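EscJ (PDB 1YJ7) probably forms part of the ring-shaped membrane platform on which the type III secretion system of enteropathogenic Escherichia coli is assembled. Local coordinates at residues 141-144 with 145-149; 154-157 with 158-161; 40-44 with 45-49; 19-23 with 24-28. The protein carries 3 engineered substitutions. One frame throughout, in Å; residues are numbered along the deposited sequence. Where two conformers were deposited one is given.

Contact 1: residues 141-144 with 145-149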
loop_
_atom_site.group_PDB
_atom_site.type_symbol
_atom_site.label_atom_id
_atom_site.label_comp_id
_atom_site.label_asym_id
_atom_site.label_seq_id
_atom_site.Cartn_x
_atom_site.Cartn_y
_atom_site.Cartn_z
ATOM N N ILE D 141 -32.818 17.038 -19.003
ATOM C CA ILE D 141 -33.420 16.384 -20.155
ATOM C C ILE D 141 -32.692 16.760 -21.472
ATOM O O ILE D 141 -32.441 15.896 -22.307
ATOM C CB ILE D 141 -34.842 16.748 -20.100
ATOM C CG1 ILE D 141 -35.563 15.777 -19.151
ATOM C CG2 ILE D 141 -35.480 16.675 -21.506
ATOM C CD1 ILE D 141 -36.986 16.116 -18.923
ATOM N N GLN D 142 -32.283 18.024 -21.602
ATOM C CA GLN D 142 -31.516 18.475 -22.758
ATOM C C GLN D 142 -30.145 17.842 -22.809
ATOM O O GLN D 142 -29.698 17.381 -23.851
ATOM C CB GLN D 142 -31.378 19.995 -22.738
ATOM C CG GLN D 142 -32.682 20.703 -23.078
ATOM C CD GLN D 142 -32.667 22.186 -22.761
ATOM O OE1 GLN D 142 -33.215 23.006 -23.531
ATOM N NE2 GLN D 142 -32.066 22.544 -21.638
ATOM N N ILE D 143 -29.459 17.828 -21.677
ATOM C CA ILE D 143 -28.154 17.180 -21.594
ATOM C C ILE D 143 -28.220 15.722 -22.004
ATOM O O ILE D 143 -27.405 15.249 -22.773
ATOM C CB ILE D 143 -27.566 17.354 -20.177
ATOM C CG1 ILE D 143 -27.182 18.820 -19.948
ATOM C CG2 ILE D 143 -26.376 16.421 -19.973
ATOM C CD1 ILE D 143 -26.986 19.188 -18.504
ATOM N N LYS D 144 -29.214 14.997 -21.498
ATOM C CA LYS D 144 -29.335 13.595 -21.823
ATOM C C LYS D 144 -29.581 13.410 -23.320
ATOM O O LYS D 144 -29.002 12.537 -23.925
ATOM C CB LYS D 144 -30.471 12.962 -21.037
ATOM C CG LYS D 144 -30.143 12.729 -19.618
ATOM C CD LYS D 144 -31.130 11.733 -18.989
ATOM C CE LYS D 144 -30.761 11.461 -17.556
ATOM N NZ LYS D 144 -31.908 10.835 -16.823
ATOM N N ASN D 145 -30.408 14.263 -23.905
ATOM C CA ASN D 145 -30.699 14.161 -25.328
ATOM C C ASN D 145 -29.463 14.475 -26.191
ATOM O O ASN D 145 -29.223 13.794 -27.194
ATOM C CB ASN D 145 -31.875 15.057 -25.717
ATOM C CG ASN D 145 -33.229 14.454 -25.361
ATOM O OD1 ASN D 145 -33.407 13.239 -25.390
ATOM N ND2 ASN D 145 -34.196 15.315 -25.039
ATOM N N LEU D 146 -28.669 15.470 -25.799
ATOM C CA LEU D 146 -27.402 15.754 -26.477
ATOM C C LEU D 146 -26.413 14.576 -26.416
ATOM O O LEU D 146 -25.835 14.187 -27.427
ATOM C CB LEU D 146 -26.759 17.022 -25.916
ATOM C CG LEU D 146 -27.529 18.331 -26.164
ATOM C CD1 LEU D 146 -27.032 19.426 -25.264
ATOM C CD2 LEU D 146 -27.425 18.750 -27.626
ATOM N N VAL D 147 -26.258 13.973 -25.240
ATOM C CA VAL D 147 -25.390 12.827 -25.078
ATOM C C VAL D 147 -25.913 11.642 -25.891
ATOM O O VAL D 147 -25.151 11.002 -26.598
ATOM C CB VAL D 147 -25.242 12.454 -23.587
ATOM C CG1 VAL D 147 -24.447 11.182 -23.430
ATOM C CG2 VAL D 147 -24.550 13.601 -22.835
ATOM N N LYS D 148 -27.210 11.393 -25.814
ATOM C CA LYS D 148 -27.836 10.285 -26.534
ATOM C C LYS D 148 -27.497 10.335 -28.012
ATOM O O LYS D 148 -27.081 9.345 -28.586
ATOM C CB LYS D 148 -29.342 10.348 -26.350
ATOM C CG LYS D 148 -30.116 9.219 -27.049
ATOM C CD LYS D 148 -31.564 9.568 -27.203
ATOM C CE LYS D 148 -32.341 8.405 -27.839
ATOM N NZ LYS D 148 -31.985 8.234 -29.263
ATOM N N ASN D 149 -27.663 11.507 -28.614
ATOM C CA ASN D 149 -27.520 11.630 -30.060
ATOM C C ASN D 149 -26.094 11.858 -30.532
ATOM O O ASN D 149 -25.851 11.915 -31.737
ATOM C CB ASN D 149 -28.507 12.670 -30.585
ATOM C CG ASN D 149 -29.932 12.131 -30.607
ATOM O OD1 ASN D 149 -30.175 11.056 -31.112
ATOM N ND2 ASN D 149 -30.845 12.846 -30.001
#
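Residues Ile141 to Lys148 make two turns of alpha-helix, in which each of four carbonyls from Ile141 to Lys144 accepts the amide four residues on. The bonds are not identical. Leu146 N approaches Gln142 O, at 2.9 Å, almost straight down the carbonyl bond, and Val147 N does the same at Ile143 O (3.0 Å). Asn145 N is tilted 27° from the plane of the carbonyl of Ile141, its distance to Ile141 O being 3.1 Å. This helix, 140-150, is the crossover of a beta-alpha-beta unit between the parallel strands 123-130 and 159-165, and its sides are divided accordingly. On the buried side Ile143 CG2 and Val147 CG2 come within 4.4 Å of each other, and both residues pack on Leu99 of helix 80-99. The other side carries Ile141 and Asn145, whose side chains run side by side in the same direction, with Asn145 ND2 4.0 Å from Ile141 CG2. Lys144, its CG anti to the carbonyl carbon (chi1 -75°) and its chain extended beyond, passes over Val161 to place NZ in a hydrogen bond with a bound glycerol, probably from the crystallisation liquor. Lys148 N closes the series on Lys144 O at 2.8 Å.

Contact 2: residues 154-157 with 158-161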
loop_
_atom_site.group_PDB
_atom_site.type_symbol
_atom_site.label_atom_id
_atom_site.label_comp_id
_atom_site.label_asym_id
_atom_site.label_seq_id
_atom_site.Cartn_x
_atom_site.Cartn_y
_atom_site.Cartn_z
ATOM N N LEU D 154 -27.278 4.422 -28.100
ATOM C CA LEU D 154 -27.437 4.825 -26.713
ATOM C C LEU D 154 -28.888 5.224 -26.463
ATOM O O LEU D 154 -29.466 6.030 -27.200
ATOM C CB LEU D 154 -26.454 5.983 -26.398
ATOM C CG LEU D 154 -26.331 6.504 -24.981
ATOM C CD1 LEU D 154 -25.919 5.391 -24.020
ATOM C CD2 LEU D 154 -25.313 7.640 -24.924
ATOM N N LYS D 155 -29.498 4.629 -25.444
ATOM C CA LYS D 155 -30.840 4.979 -25.023
ATOM C C LYS D 155 -30.806 5.852 -23.771
ATOM O O LYS D 155 -29.900 5.725 -22.945
ATOM C CB LYS D 155 -31.653 3.719 -24.712
ATOM C CG LYS D 155 -31.844 2.774 -25.900
ATOM C CD LYS D 155 -32.422 1.440 -25.412
ATOM C CE LYS D 155 -32.913 0.565 -26.564
ATOM N NZ LYS D 155 -33.982 -0.375 -26.108
ATOM N N LEU D 156 -31.830 6.685 -23.633
ATOM C CA LEU D 156 -32.019 7.582 -22.481
ATOM C C LEU D 156 -31.924 6.879 -21.135
ATOM O O LEU D 156 -31.329 7.403 -20.194
ATOM C CB LEU D 156 -33.401 8.248 -22.570
ATOM C CG LEU D 156 -33.580 9.744 -22.820
ATOM C CD1 LEU D 156 -32.390 10.414 -23.494
ATOM C CD2 LEU D 156 -34.864 10.008 -23.582
ATOM N N GLU D 157 -32.535 5.694 -21.037
ATOM C CA GLU D 157 -32.574 4.949 -19.786
ATOM C C GLU D 157 -31.178 4.500 -19.323
ATOM O O GLU D 157 -31.002 4.177 -18.150
ATOM C CB GLU D 157 -33.514 3.727 -19.900
ATOM C CG GLU D 157 -32.954 2.599 -20.761
ATOM C CD GLU D 157 -34.031 1.663 -21.316
ATOM O OE1 GLU D 157 -34.354 0.660 -20.640
ATOM O OE2 GLU D 157 -34.549 1.925 -22.427
ATOM N N ASN D 158 -30.197 4.490 -20.231
ATOM C CA ASN D 158 -28.844 4.067 -19.914
ATOM C C ASN D 158 -27.848 5.247 -19.880
ATOM O O ASN D 158 -26.661 5.052 -20.081
ATOM C CB ASN D 158 -28.367 3.001 -20.901
ATOM C CG ASN D 158 -29.286 1.771 -20.918
ATOM O OD1 ASN D 158 -29.675 1.277 -21.982
ATOM N ND2 ASN D 158 -29.662 1.318 -19.738
ATOM N N ILE D 159 -28.354 6.446 -19.623
ATOM C CA ILE D 159 -27.503 7.616 -19.381
ATOM C C ILE D 159 -27.777 8.114 -17.968
ATOM O O ILE D 159 -28.909 8.444 -17.631
ATOM C CB ILE D 159 -27.772 8.745 -20.412
ATOM C CG1 ILE D 159 -27.572 8.238 -21.842
ATOM C CG2 ILE D 159 -26.845 9.941 -20.144
ATOM C CD1 ILE D 159 -28.119 9.176 -22.898
ATOM N N SER D 160 -26.737 8.175 -17.145
ATOM C CA SER D 160 -26.853 8.704 -15.811
ATOM C C SER D 160 -26.301 10.118 -15.857
ATOM O O SER D 160 -25.162 10.301 -16.285
ATOM C CB SER D 160 -26.066 7.838 -14.825
ATOM O OG SER D 160 -26.454 8.136 -13.502
ATOM N N VAL D 161 -27.097 11.104 -15.450
ATOM C CA VAL D 161 -26.629 12.485 -15.309
ATOM C C VAL D 161 -26.712 12.890 -13.847
ATOM O O VAL D 161 -27.767 12.776 -13.198
ATOM C CB VAL D 161 -27.443 13.464 -16.200
ATOM C CG1 VAL D 161 -26.979 14.924 -15.992
ATOM C CG2 VAL D 161 -27.320 13.054 -17.645
HETATM O O HOH W 1 -28.443 2.134 -24.466
HETATM O O HOH W 2 -32.156 8.437 -18.008
#
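In Leu154 the CG lies trans to the backbone N (chi1 -175°), whereas Ile159 holds CG1 beside the N (chi1 -57°), and these two choices bring the branches together across the tight turn that leads into strand 159-165. The chain reverses through two overlapping type I beta turns, closed by Asn158 N to Lys155 O at 3.0 Å and by Ile159 N to Leu156 O at 3.2 Å. In both, the donor stands above the carbonyl plane. The side chains of Leu154, just before the turns, and Ile159, at their end, cross at about a right angle, Leu154 CD2 lying 3.8 Å from Ile159 CD1. Val147 of helix 140-150 and Ala124 of strand 123-130 pack on this leucine, tying the turn to the sheet and to the crossover helix. The side chains of Glu157 and Asn158 run alongside each other, their carboxylate and amide planes 28° apart. Two waters help to bind the bend together. The first bridges Lys155 N and Asn158 OD1, 2.9 Å from each. The second donates to Leu156 O at 2.6 Å, adding to the amide of Ile159 already there, and reaches Ile159 O at 3.3 Å.

Contact 3: residues 40-44 with 45-49. Engineered in segment 40-44: Ala43 (natural residue Glu), Ala44 (natural residue Lys). Engineered in segment 45-49: Ala45 (natural residue Glu).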
loop_
_atom_site.group_PDB
_atom_site.type_symbol
_atom_site.label_atom_id
_atom_site.label_comp_id
_atom_site.label_asym_id
_atom_site.label_seq_id
_atom_site.Cartn_x
_atom_site.Cartn_y
_atom_site.Cartn_z
ATOM N N LEU D 40 3.515 28.327 -2.416
ATOM C CA LEU D 40 2.738 28.818 -1.302
ATOM C C LEU D 40 3.372 28.449 0.025
ATOM O O LEU D 40 3.859 27.338 0.173
ATOM C CB LEU D 40 1.315 28.239 -1.319
ATOM C CG LEU D 40 0.465 28.615 -2.517
ATOM C CD1 LEU D 40 -0.894 27.931 -2.414
ATOM C CD2 LEU D 40 0.308 30.129 -2.637
ATOM N N SER D 41 3.348 29.389 0.966
ATOM C CA SER D 41 3.830 29.210 2.336
ATOM C C SER D 41 2.875 29.849 3.323
ATOM O O SER D 41 2.070 30.698 2.971
ATOM C CB SER D 41 5.229 29.830 2.511
ATOM O OG SER D 41 6.084 29.460 1.450
ATOM N N VAL D 42 2.945 29.430 4.578
ATOM C CA VAL D 42 2.078 29.959 5.616
ATOM C C VAL D 42 2.889 30.135 6.883
ATOM O O VAL D 42 3.939 29.518 7.036
ATOM C CB VAL D 42 0.894 29.008 5.923
ATOM C CG1 VAL D 42 -0.060 28.956 4.749
ATOM C CG2 VAL D 42 1.424 27.591 6.290
ATOM N N ALA D 43 2.397 30.971 7.788
ATOM C CA ALA D 43 2.961 31.080 9.136
ATOM C C ALA D 43 2.924 29.715 9.799
ATOM O O ALA D 43 1.946 28.979 9.631
ATOM C CB ALA D 43 2.162 32.079 9.960
ATOM N N ALA D 44 3.977 29.371 10.551
ATOM C CA ALA D 44 4.046 28.078 11.224
ATOM C C ALA D 44 2.835 27.804 12.106
ATOM O O ALA D 44 2.386 26.671 12.210
ATOM C CB ALA D 44 5.348 27.960 12.065
ATOM N N ALA D 45 2.306 28.845 12.739
ATOM C CA ALA D 45 1.190 28.704 13.668
ATOM C C ALA D 45 -0.108 28.355 12.934
ATOM O O ALA D 45 -1.067 27.881 13.541
ATOM C CB ALA D 45 1.018 29.984 14.479
ATOM N N ASP D 46 -0.129 28.595 11.623
ATOM C CA ASP D 46 -1.269 28.254 10.774
ATOM C C ASP D 46 -1.060 26.979 9.936
ATOM O O ASP D 46 -1.948 26.589 9.181
ATOM C CB ASP D 46 -1.539 29.400 9.788
ATOM C CG ASP D 46 -2.110 30.645 10.454
ATOM O OD1 ASP D 46 -2.755 30.551 11.524
ATOM O OD2 ASP D 46 -1.980 31.774 9.936
ATOM N N PHE D 47 0.102 26.347 10.033
ATOM C CA PHE D 47 0.399 25.194 9.176
ATOM C C PHE D 47 -0.610 24.057 9.290
ATOM O O PHE D 47 -1.100 23.543 8.267
ATOM C CB PHE D 47 1.811 24.655 9.452
ATOM C CG PHE D 47 2.193 23.528 8.552
ATOM C CD1 PHE D 47 2.649 23.766 7.278
ATOM C CD2 PHE D 47 2.027 22.215 8.961
ATOM C CE1 PHE D 47 3.002 22.713 6.431
ATOM C CE2 PHE D 47 2.359 21.179 8.135
ATOM C CZ PHE D 47 2.844 21.420 6.868
ATOM N N VAL D 48 -0.920 23.632 10.514
ATOM C CA VAL D 48 -1.842 22.502 10.682
ATOM C C VAL D 48 -3.224 22.840 10.132
ATOM O O VAL D 48 -3.821 22.043 9.425
ATOM C CB VAL D 48 -1.945 22.042 12.154
ATOM C CG1 VAL D 48 -3.059 21.021 12.333
ATOM C CG2 VAL D 48 -0.605 21.470 12.605
ATOM N N ARG D 49 -3.709 24.035 10.442
ATOM C CA ARG D 49 -5.003 24.483 9.962
ATOM C C ARG D 49 -5.014 24.537 8.433
ATOM O O ARG D 49 -5.989 24.124 7.807
ATOM C CB ARG D 49 -5.345 25.845 10.572
ATOM C CG ARG D 49 -6.751 26.334 10.299
ATOM C CD ARG D 49 -7.205 27.401 11.295
ATOM N NE ARG D 49 -6.343 28.589 11.253
ATOM C CZ ARG D 49 -6.674 29.759 10.697
ATOM N NH1 ARG D 49 -7.847 29.932 10.108
ATOM N NH2 ARG D 49 -5.810 30.764 10.717
HETATM O O HOH W 3 0.420 24.868 12.900
#
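Ala43 and Asp46 meet through their backbones, Asp46 N donating to Ala43 O at 2.9 Å, and one residue further on Phe47 N donates to Ala44 O at 3.2 Å. Both donors rise well above the carbonyl plane, the second by 72°, because the chain bends through two overlapping type I turns. Ala43, Ala44 and Ala45 are all engineered residues. A water donates a second bond to Ala44 O (2.8 Å) and accepts from Val48 N at 3.0 Å, standing in for the direct i-to-i+4 bond that these two atoms are too far apart to make. The turns connect strand 38-42, the central strand of an antiparallel sheet, to helix 47-56, the last step of the beta-alpha-beta-beta-alpha order of this half of the chain. Val42 CG2 lies 3.9 Å from Phe47 CA, the two side chains crossing at about a right angle. Asp46 OD1 takes a salt bridge from Arg49 NH2 at 3.2 Å: the acceptor lies in the guanidinium plane, yet the donor comes from above the carboxylate. Arg49 NH2 also donates to Asp25 O, and Val26 packs against both residues of the salt bridge.

Contact 4: residues 19-23 with 24-28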
loop_
_atom_site.group_PDB
_atom_site.type_symbol
_atom_site.label_atom_id
_atom_site.label_comp_id
_atom_site.label_asym_id
_atom_site.label_seq_id
_atom_site.Cartn_x
_atom_site.Cartn_y
_atom_site.Cartn_z
ATOM N N ALA D 19 -6.635 31.503 -2.565
ATOM C CA ALA D 19 -7.947 32.076 -2.281
ATOM C C ALA D 19 -8.704 31.309 -1.193
ATOM O O ALA D 19 -9.335 31.900 -0.316
ATOM C CB ALA D 19 -8.786 32.157 -3.562
ATOM N N LEU D 20 -8.641 29.980 -1.249
ATOM C CA LEU D 20 -9.308 29.154 -0.265
ATOM C C LEU D 20 -8.757 29.453 1.133
ATOM O O LEU D 20 -9.521 29.623 2.091
ATOM C CB LEU D 20 -9.144 27.671 -0.620
ATOM C CG LEU D 20 -9.580 26.630 0.412
ATOM C CD1 LEU D 20 -11.086 26.759 0.722
ATOM C CD2 LEU D 20 -9.237 25.268 -0.120
ATOM N N LEU D 21 -7.435 29.515 1.245
ATOM C CA LEU D 21 -6.787 29.750 2.537
ATOM C C LEU D 21 -7.081 31.159 3.051
ATOM O O LEU D 21 -7.432 31.335 4.221
ATOM C CB LEU D 21 -5.286 29.485 2.462
ATOM C CG LEU D 21 -4.930 28.000 2.289
ATOM C CD1 LEU D 21 -3.462 27.858 2.039
ATOM C CD2 LEU D 21 -5.352 27.177 3.492
ATOM N N LEU D 22 -6.988 32.153 2.168
ATOM C CA LEU D 22 -7.257 33.547 2.553
ATOM C C LEU D 22 -8.692 33.732 3.027
ATOM O O LEU D 22 -8.947 34.487 3.979
ATOM C CB LEU D 22 -6.954 34.496 1.396
ATOM C CG LEU D 22 -5.491 34.728 1.069
ATOM C CD1 LEU D 22 -5.371 35.550 -0.200
ATOM C CD2 LEU D 22 -4.746 35.407 2.220
ATOM N N SER D 23 -9.623 33.003 2.422
ATOM C CA SER D 23 -11.030 33.116 2.779
ATOM C C SER D 23 -11.324 32.492 4.151
ATOM O O SER D 23 -12.362 32.757 4.743
ATOM C CB SER D 23 -11.917 32.507 1.701
ATOM O OG SER D 23 -11.861 31.098 1.734
ATOM N N ASN D 24 -10.396 31.668 4.635
ATOM C CA ASN D 24 -10.448 31.081 5.972
ATOM C C ASN D 24 -9.529 31.786 6.952
ATOM O O ASN D 24 -9.209 31.249 8.025
ATOM C CB ASN D 24 -10.073 29.596 5.898
ATOM C CG ASN D 24 -11.194 28.754 5.373
ATOM O OD1 ASN D 24 -12.088 28.375 6.122
ATOM N ND2 ASN D 24 -11.183 28.472 4.075
ATOM N N ASP D 25 -9.071 32.976 6.584
ATOM C CA ASP D 25 -8.247 33.797 7.467
ATOM C C ASP D 25 -6.916 33.133 7.837
ATOM O O ASP D 25 -6.396 33.298 8.946
ATOM C CB ASP D 25 -9.098 34.197 8.679
ATOM C CG ASP D 25 -10.424 34.814 8.248
ATOM O OD1 ASP D 25 -10.377 35.714 7.367
ATOM O OD2 ASP D 25 -11.557 34.457 8.658
ATOM N N VAL D 26 -6.369 32.379 6.888
ATOM C CA VAL D 26 -5.025 31.847 6.990
ATOM C C VAL D 26 -4.090 32.778 6.240
ATOM O O VAL D 26 -4.326 33.073 5.082
ATOM C CB VAL D 26 -4.921 30.432 6.373
ATOM C CG1 VAL D 26 -3.456 29.957 6.322
ATOM C CG2 VAL D 26 -5.783 29.470 7.134
ATOM N N ASN D 27 -3.015 33.187 6.899
ATOM C CA ASN D 27 -2.002 34.066 6.315
ATOM C C ASN D 27 -1.118 33.255 5.357
ATOM O O ASN D 27 -0.219 32.529 5.772
ATOM C CB ASN D 27 -1.196 34.750 7.451
ATOM C CG ASN D 27 0.198 35.234 7.029
ATOM O OD1 ASN D 27 0.466 35.511 5.855
ATOM N ND2 ASN D 27 1.087 35.353 8.012
ATOM N N VAL D 28 -1.374 33.397 4.065
ATOM C CA VAL D 28 -0.594 32.687 3.059
ATOM C C VAL D 28 0.160 33.676 2.167
ATOM O O VAL D 28 -0.319 34.761 1.854
ATOM C CB VAL D 28 -1.470 31.667 2.246
ATOM C CG1 VAL D 28 -2.791 32.255 1.848
ATOM C CG2 VAL D 28 -0.731 31.136 1.010
#
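A Schellman motif ends helix 11-23, and its two defining bonds run from Val26 N to Leu21 O (3.1 Å) and from Asp25 N to Leu22 O (3.0 Å). Asp25, the C-prime residue, takes a positive phi of 62°, which reverses the course of the backbone. Leu21 O is gripped twice, since Asn24 N also donates to it, from the face of the carbonyl plane opposite to that of Val26 N. Leu20 O has a comparable double hold. The side-chain amide of Asn24 turns back along the helix so that ND2 donates at 2.8 Å to Leu20 O, which lies almost in the amide plane, and this bond should limit rotation of the side chain. Ser23, with OG between its own N and carbonyl carbon (chi1 74°), donates to the same oxygen, also at 2.8 Å but from the other face. Apolar contacts accompany the polar turn. Leu21 CB sits 4.0 Å from Val26 CB, and Leu22 CD2 meets Val28 CG1 at 3.7 Å where the two side chains cross. Val42 of strand 38-42 packs on both valines, and Ala50 of helix 47-56 on Leu21. The leucine-valine pairing of Leu21 with Val26, across the six-residue hydrogen-bonded loop, is the hydrophobic contact typical of a Schellman C-cap, here passing the chain on to strand 28-32.

How the contacts relate
The four contacts fall into two touching pairs at opposite ends of an elongated chain. Contacts 1 and 2, centres 9 Å apart, are successive steps of one beta-alpha-beta unit and meet directly, Asn145 OD1 lying 3.6 Å from Leu156 CD1. Contacts 3 and 4, centres 10 Å apart, belong to the other half, where Ser41 O approaches Val28 CG2 to 3.4 Å between neighbouring strands. Contacts 1 and 3 lie about 46 Å apart between centres, contacts 1 and 4 about 40 Å. Contacts 2 and 3 touch other subunits: Ser160 packs on Asn149 of a neighbouring copy, Val48 on Leu22 of a neighbouring copy. Lys144 NZ and Ser160 OG each hydrogen-bond to glycerol, probably from the crystallisation liquor.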